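Local coordinates for regulatory protein AsnC (Escherichia coli, PDB 2CG4) that activates transcription of the asnA gene, regulates its own transcription and represses expression of gidA at a post-transcriptional level, at residues E90-V95 with N125-I130; V111-I116 with Q120-N125. The protein carries 1 engineered substitution. One frame throughout, in Å; residues are numbered along the deposited sequence.

Contact 1 of 2, residues E90-V95 with N125-I130; sequences ESLDEV and NKIQTI. With ASN (asparagine), chain C.
K126 meets E94 in a salt bridge and L92 through its aliphatic stem, so one lysine engages two residues of the loop between helix 82-90 and strand 95-101. Its chain runs extended beyond CG and crosses that of E94 at about a right angle, bringing K126 NZ to 3.0 Å from E94 OE2. The ammonium arrives from above the carboxylate, 43° out of its plane, and uses mainly one oxygen: E94 OE1 is 3.8 Å from K126 NZ. The glutamate chain is bent at chi2 (-88°), and its carboxylate ends beside the lysine; the E94 side chain also lies on V122. Beside the charged pair, L92 sets one methyl on the stem of K126 and the other against I127. L92 CD2 rests on K126 CB at 3.9 Å, while L92 CD1 reaches I127 CG1 at 4.1 Å; the leucine slants across both partners. I127, which packs on V122 as well, continues the apolar side of the contact inward. The helix widens into a pi-type turn at 125-127, and a type I beta turn runs from I127 to I130. T129 OG1 donates to N125 O over 2.8 Å. Between them Q128 lies beside the bound asparagine, whose other partners include T136 and T138 of the same chain and backbone oxygens of a neighbouring subunit. At the loop, R148 of a different subunit forms a salt bridge with E90 and a hydrogen bond to V95 O. The contact thus joins the loop to the end of helix 116-127 in the ligand-binding domain, with a hydrophobic inner part and a single-oxygen salt bridge outside it; partial exposure of that ion pair probably moderates its strength.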
loop_
_atom_site.group_PDB
_atom_site.type_symbol
_atom_site.label_atom_id
_atom_site.label_comp_id
_atom_site.label_asym_id
_atom_site.label_seq_id
_atom_site.Cartn_x
_atom_site.Cartn_y
_atom_site.Cartn_z
ATOM N N GLU A 90 4.414 21.030 -18.002
ATOM C CA GLU A 90 3.979 21.178 -19.387
ATOM C C GLU A 90 5.078 21.789 -20.260
ATOM O O GLU A 90 5.124 21.556 -21.462
ATOM C CB GLU A 90 2.656 21.967 -19.471
ATOM C CG GLU A 90 2.742 23.322 -20.158
ATOM C CD GLU A 90 2.588 23.252 -21.670
ATOM O OE1 GLU A 90 1.779 22.441 -22.169
ATOM O OE2 GLU A 90 3.274 24.019 -22.367
ATOM N N SER A 91 5.975 22.544 -19.639
ATOM C CA SER A 91 7.160 23.062 -20.330
ATOM C C SER A 91 8.133 21.972 -20.806
ATOM O O SER A 91 9.083 22.261 -21.535
ATOM C CB SER A 91 7.901 24.067 -19.444
ATOM O OG SER A 91 6.986 24.911 -18.772
ATOM N N LEU A 92 7.900 20.729 -20.402
ATOM C CA LEU A 92 8.838 19.652 -20.701
ATOM C C LEU A 92 8.374 18.823 -21.888
ATOM O O LEU A 92 7.238 18.353 -21.915
ATOM C CB LEU A 92 9.051 18.756 -19.477
ATOM C CG LEU A 92 9.530 19.459 -18.202
ATOM C CD1 LEU A 92 9.440 18.546 -16.984
ATOM C CD2 LEU A 92 10.940 20.003 -18.389
ATOM N N ASP A 93 9.266 18.636 -22.859
ATOM C CA ASP A 93 8.928 17.963 -24.110
ATOM C C ASP A 93 8.828 16.445 -23.963
ATOM O O ASP A 93 8.215 15.776 -24.789
ATOM C CB ASP A 93 9.959 18.303 -25.193
ATOM C CG ASP A 93 9.890 19.758 -25.633
ATOM O OD1 ASP A 93 8.811 20.383 -25.474
ATOM O OD2 ASP A 93 10.920 20.270 -26.137
ATOM N N GLU A 94 9.451 15.911 -22.917
ATOM C CA GLU A 94 9.458 14.472 -22.671
ATOM C C GLU A 94 8.121 14.004 -22.080
ATOM O O GLU A 94 7.752 12.822 -22.186
ATOM C CB GLU A 94 10.632 14.097 -21.757
ATOM C CG GLU A 94 11.191 15.274 -20.962
ATOM C CD GLU A 94 12.278 16.042 -21.700
ATOM O OE1 GLU A 94 13.021 15.414 -22.480
ATOM O OE2 GLU A 94 12.402 17.270 -21.490
ATOM N N VAL A 95 7.401 14.952 -21.479
ATOM C CA VAL A 95 6.035 14.739 -21.016
ATOM C C VAL A 95 5.056 14.882 -22.167
ATOM O O VAL A 95 4.772 16.009 -22.595
ATOM C CB VAL A 95 5.629 15.784 -19.975
ATOM C CG1 VAL A 95 4.221 15.510 -19.487
ATOM C CG2 VAL A 95 6.637 15.835 -18.815
ATOM N N ASN A 125 16.559 15.936 -12.802
ATOM C CA ASN A 125 16.940 17.304 -13.125
ATOM C C ASN A 125 15.806 18.174 -13.656
ATOM O O ASN A 125 15.868 19.400 -13.543
ATOM C CB ASN A 125 18.118 17.311 -14.092
ATOM C CG ASN A 125 19.380 16.781 -13.456
ATOM O OD1 ASN A 125 19.814 17.263 -12.407
ATOM N ND2 ASN A 125 19.967 15.768 -14.074
ATOM N N LYS A 126 14.775 17.549 -14.221
ATOM C CA LYS A 126 13.657 18.308 -14.782
ATOM C C LYS A 126 12.355 18.143 -14.004
ATOM O O LYS A 126 11.649 19.125 -13.751
ATOM C CB LYS A 126 13.446 17.967 -16.260
ATOM C CG LYS A 126 14.601 18.387 -17.163
ATOM C CD LYS A 126 14.426 17.818 -18.566
ATOM C CE LYS A 126 15.598 18.160 -19.473
ATOM N NZ LYS A 126 15.211 18.099 -20.913
ATOM N N ILE A 127 12.032 16.909 -13.629
ATOM C CA ILE A 127 10.755 16.624 -12.973
ATOM C C ILE A 127 10.853 16.792 -11.454
ATOM O O ILE A 127 10.009 17.435 -10.829
ATOM C CB ILE A 127 10.232 15.199 -13.324
ATOM C CG1 ILE A 127 9.875 15.105 -14.809
ATOM C CG2 ILE A 127 9.033 14.829 -12.458
ATOM C CD1 ILE A 127 9.687 13.681 -15.311
ATOM N N GLN A 128 11.893 16.209 -10.868
ATOM C CA GLN A 128 12.035 16.124 -9.419
ATOM C C GLN A 128 12.509 17.447 -8.818
ATOM O O GLN A 128 12.437 17.659 -7.594
ATOM C CB GLN A 128 13.059 15.049 -9.098
ATOM C CG GLN A 128 12.733 14.197 -7.916
ATOM C CD GLN A 128 13.007 12.726 -8.175
ATOM O OE1 GLN A 128 12.096 11.906 -8.143
ATOM N NE2 GLN A 128 14.266 12.390 -8.429
ATOM N N THR A 129 13.028 18.318 -9.678
ATOM C CA THR A 129 13.448 19.645 -9.249
ATOM C C THR A 129 12.231 20.543 -9.114
ATOM O O THR A 129 12.306 21.570 -8.456
ATOM C CB THR A 129 14.476 20.288 -10.219
ATOM O OG1 THR A 129 14.010 20.177 -11.569
ATOM C CG2 THR A 129 15.830 19.607 -10.101
ATOM N N ILE A 130 11.111 20.156 -9.730
ATOM C CA ILE A 130 9.858 20.884 -9.553
ATOM C C ILE A 130 9.459 20.870 -8.080
ATOM O O ILE A 130 9.209 19.810 -7.487
ATOM C CB ILE A 130 8.712 20.305 -10.407
ATOM C CG1 ILE A 130 8.904 20.650 -11.888
ATOM C CG2 ILE A 130 7.359 20.817 -9.918
ATOM C CD1 ILE A 130 8.015 19.840 -12.811
HETATM N N ASN C . 10.888 6.405 -6.906
HETATM C CA ASN C . 11.101 7.380 -8.016
HETATM C C ASN C . 10.253 7.077 -9.221
HETATM O O ASN C . 10.098 5.918 -9.625
HETATM C CB ASN C . 12.563 7.435 -8.419
HETATM C CG ASN C . 13.422 8.024 -7.342
HETATM O OD1 ASN C . 13.197 9.152 -6.898
HETATM N ND2 ASN C . 14.402 7.261 -6.893
HETATM O OXT ASN C . 9.695 8.009 -9.787
#

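Contact 2 of 2, residues V111-I116 with Q120-N125; sequences VMCRSI and QHVLIN
I116 and Q120 are joined by the main chain, Q120 N donating to I116 O over 3.0 Å at an N-H...O angle of 151° in the first turn of helix 116-127. The amide lies above the carbonyl plane, and Q120 CB comes to 3.3 Å from the same I116 O. Farther back, where strand 107-113 and the helix diverge, the CA atoms of C113 and V122 stand 8.7 Å apart, and their side chains span the interval: C113 SG touches V122 CG2 at 4.1 Å. Both groups sit beside their backbone N, the sulfur with chi1 -82°, and both CB atoms point toward the opposite segment, so the thiol and one methyl meet across the gap. V111, two residues earlier in the strand, lies against L119 of the helix. At the start of the helix, S115 holds the N-cap position, its OG bonded to A118 N. Farther along the helix, N125 CB sits 4.0 Å above one face of the H121 ring, offset toward the rim. L123, on another side of the helix, touches the bound asparagine and packs on strand 133-147 and on neighbouring subunits. This is the strand-to-helix half of a split beta-alpha-beta unit, since strand 107-113 and strand 133-147 run in the same direction with strand 68-76 between them. Chemically, the turn is fixed by polar bonds, the serine cap and the first helical bond, whereas the wider part is closed by the soft, nondirectional contact of thiol and methyl.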
loop_
_atom_site.group_PDB
_atom_site.type_symbol
_atom_site.label_atom_id
_atom_site.label_comp_id
_atom_site.label_asym_id
_atom_site.label_seq_id
_atom_site.Cartn_x
_atom_site.Cartn_y
_atom_site.Cartn_z
ATOM N N VAL A 111 5.933 9.990 -19.765
ATOM C CA VAL A 111 7.122 10.534 -20.393
ATOM C C VAL A 111 7.782 9.523 -21.315
ATOM O O VAL A 111 7.841 8.334 -21.016
ATOM C CB VAL A 111 8.111 11.171 -19.373
ATOM C CG1 VAL A 111 7.442 11.351 -18.025
ATOM C CG2 VAL A 111 9.402 10.384 -19.265
ATOM N N MET A 112 8.240 10.024 -22.458
ATOM C CA MET A 112 8.835 9.216 -23.512
ATOM C C MET A 112 10.315 9.536 -23.609
ATOM O O MET A 112 10.689 10.681 -23.870
ATOM C CB MET A 112 8.162 9.541 -24.841
ATOM C CG MET A 112 6.721 9.083 -24.930
ATOM S SD MET A 112 6.598 7.293 -24.835
ATOM C CE MET A 112 7.362 6.809 -26.376
ATOM N N CYS A 113 11.156 8.533 -23.381
ATOM C CA CYS A 113 12.607 8.744 -23.330
ATOM C C CYS A 113 13.366 7.758 -24.210
ATOM O O CYS A 113 12.856 6.698 -24.556
ATOM C CB CYS A 113 13.106 8.656 -21.889
ATOM S SG CYS A 113 12.889 10.181 -20.957
ATOM N N ARG A 114 14.596 8.107 -24.561
ATOM C CA ARG A 114 15.418 7.249 -25.405
ATOM C C ARG A 114 16.094 6.103 -24.651
ATOM O O ARG A 114 16.179 4.979 -25.165
ATOM C CB ARG A 114 16.458 8.076 -26.152
ATOM C CG ARG A 114 15.935 8.690 -27.434
ATOM C CD ARG A 114 16.946 9.658 -28.021
ATOM N NE ARG A 114 16.283 10.782 -28.676
ATOM C CZ ARG A 114 15.675 10.699 -29.856
ATOM N NH1 ARG A 114 15.649 9.540 -30.506
ATOM N NH2 ARG A 114 15.089 11.770 -30.384
ATOM N N SER A 115 16.565 6.380 -23.436
ATOM C CA SER A 115 17.269 5.368 -22.641
ATOM C C SER A 115 17.008 5.561 -21.154
ATOM O O SER A 115 16.510 6.610 -20.740
ATOM C CB SER A 115 18.772 5.449 -22.903
ATOM O OG SER A 115 19.292 6.680 -22.416
ATOM N N ILE A 116 17.362 4.567 -20.339
ATOM C CA ILE A 116 17.226 4.747 -18.897
ATOM C C ILE A 116 18.205 5.795 -18.363
ATOM O O ILE A 116 17.969 6.383 -17.318
ATOM C CB ILE A 116 17.289 3.424 -18.067
ATOM C CG1 ILE A 116 18.694 3.168 -17.530
ATOM C CG2 ILE A 116 16.747 2.223 -18.846
ATOM C CD1 ILE A 116 18.690 2.621 -16.124
ATOM N N GLN A 120 16.676 8.913 -16.308
ATOM C CA GLN A 120 17.269 9.275 -15.037
ATOM C C GLN A 120 17.578 10.775 -14.961
ATOM O O GLN A 120 17.365 11.399 -13.927
ATOM C CB GLN A 120 18.537 8.445 -14.810
ATOM C CG GLN A 120 19.399 8.905 -13.654
ATOM C CD GLN A 120 20.566 9.760 -14.102
ATOM O OE1 GLN A 120 21.271 9.412 -15.045
ATOM N NE2 GLN A 120 20.769 10.892 -13.431
ATOM N N HIS A 121 18.074 11.346 -16.059
ATOM C CA HIS A 121 18.392 12.777 -16.124
ATOM C C HIS A 121 17.134 13.645 -16.036
ATOM O O HIS A 121 17.111 14.632 -15.302
ATOM C CB HIS A 121 19.189 13.111 -17.400
ATOM C CG HIS A 121 19.428 14.581 -17.598
ATOM N ND1 HIS A 121 20.460 15.259 -16.984
ATOM C CD2 HIS A 121 18.754 15.506 -18.326
ATOM C CE1 HIS A 121 20.411 16.535 -17.325
ATOM N NE2 HIS A 121 19.386 16.712 -18.139
ATOM N N VAL A 122 16.093 13.272 -16.776
ATOM C CA VAL A 122 14.793 13.956 -16.687
ATOM C C VAL A 122 14.157 13.894 -15.287
ATOM O O VAL A 122 13.864 14.934 -14.698
ATOM C CB VAL A 122 13.783 13.439 -17.749
ATOM C CG1 VAL A 122 12.450 14.161 -17.621
ATOM C CG2 VAL A 122 14.351 13.610 -19.153
ATOM N N LEU A 123 13.946 12.691 -14.753
ATOM C CA LEU A 123 13.451 12.552 -13.374
ATOM C C LEU A 123 14.150 13.491 -12.398
ATOM O O LEU A 123 13.500 14.282 -11.713
ATOM C CB LEU A 123 13.592 11.118 -12.876
ATOM C CG LEU A 123 12.314 10.301 -12.990
ATOM C CD1 LEU A 123 12.554 8.892 -12.495
ATOM C CD2 LEU A 123 11.174 10.984 -12.229
ATOM N N ILE A 124 15.476 13.386 -12.337
ATOM C CA ILE A 124 16.258 14.050 -11.304
ATOM C C ILE A 124 16.330 15.553 -11.550
ATOM O O ILE A 124 16.144 16.351 -10.636
ATOM C CB ILE A 124 17.672 13.432 -11.184
ATOM C CG1 ILE A 124 17.570 11.937 -10.841
ATOM C CG2 ILE A 124 18.487 14.153 -10.118
ATOM C CD1 ILE A 124 18.911 11.226 -10.691
ATOM N N ASN A 125 16.559 15.936 -12.802
ATOM C CA ASN A 125 16.940 17.304 -13.125
ATOM C C ASN A 125 15.806 18.174 -13.656
ATOM O O ASN A 125 15.868 19.400 -13.543
ATOM C CB ASN A 125 18.118 17.311 -14.092
ATOM C CG ASN A 125 19.380 16.781 -13.456
ATOM O OD1 ASN A 125 19.814 17.263 -12.407
ATOM N ND2 ASN A 125 19.967 15.768 -14.074
#

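Contacts 1 and 2 lie with their centres 9 Å apart, use the same helix 116-127 and share N125; contact 2 is nested within the loop closed by contact 1. A backbone bond at the start of strand 95-101 joins their first segments, E94 O lying 2.9 Å from M112 N in a probable hydrogen bond. Where the second segments run on from one another, Q128 N is 2.6 Å from L123 O, another probable hydrogen bond. V122 is the side chain common to both contacts. Neither contact pair meets the bound asparagine directly; L123 and Q128, in their second segments, do, while the Q120 side chain remains about 9 Å from the ligand.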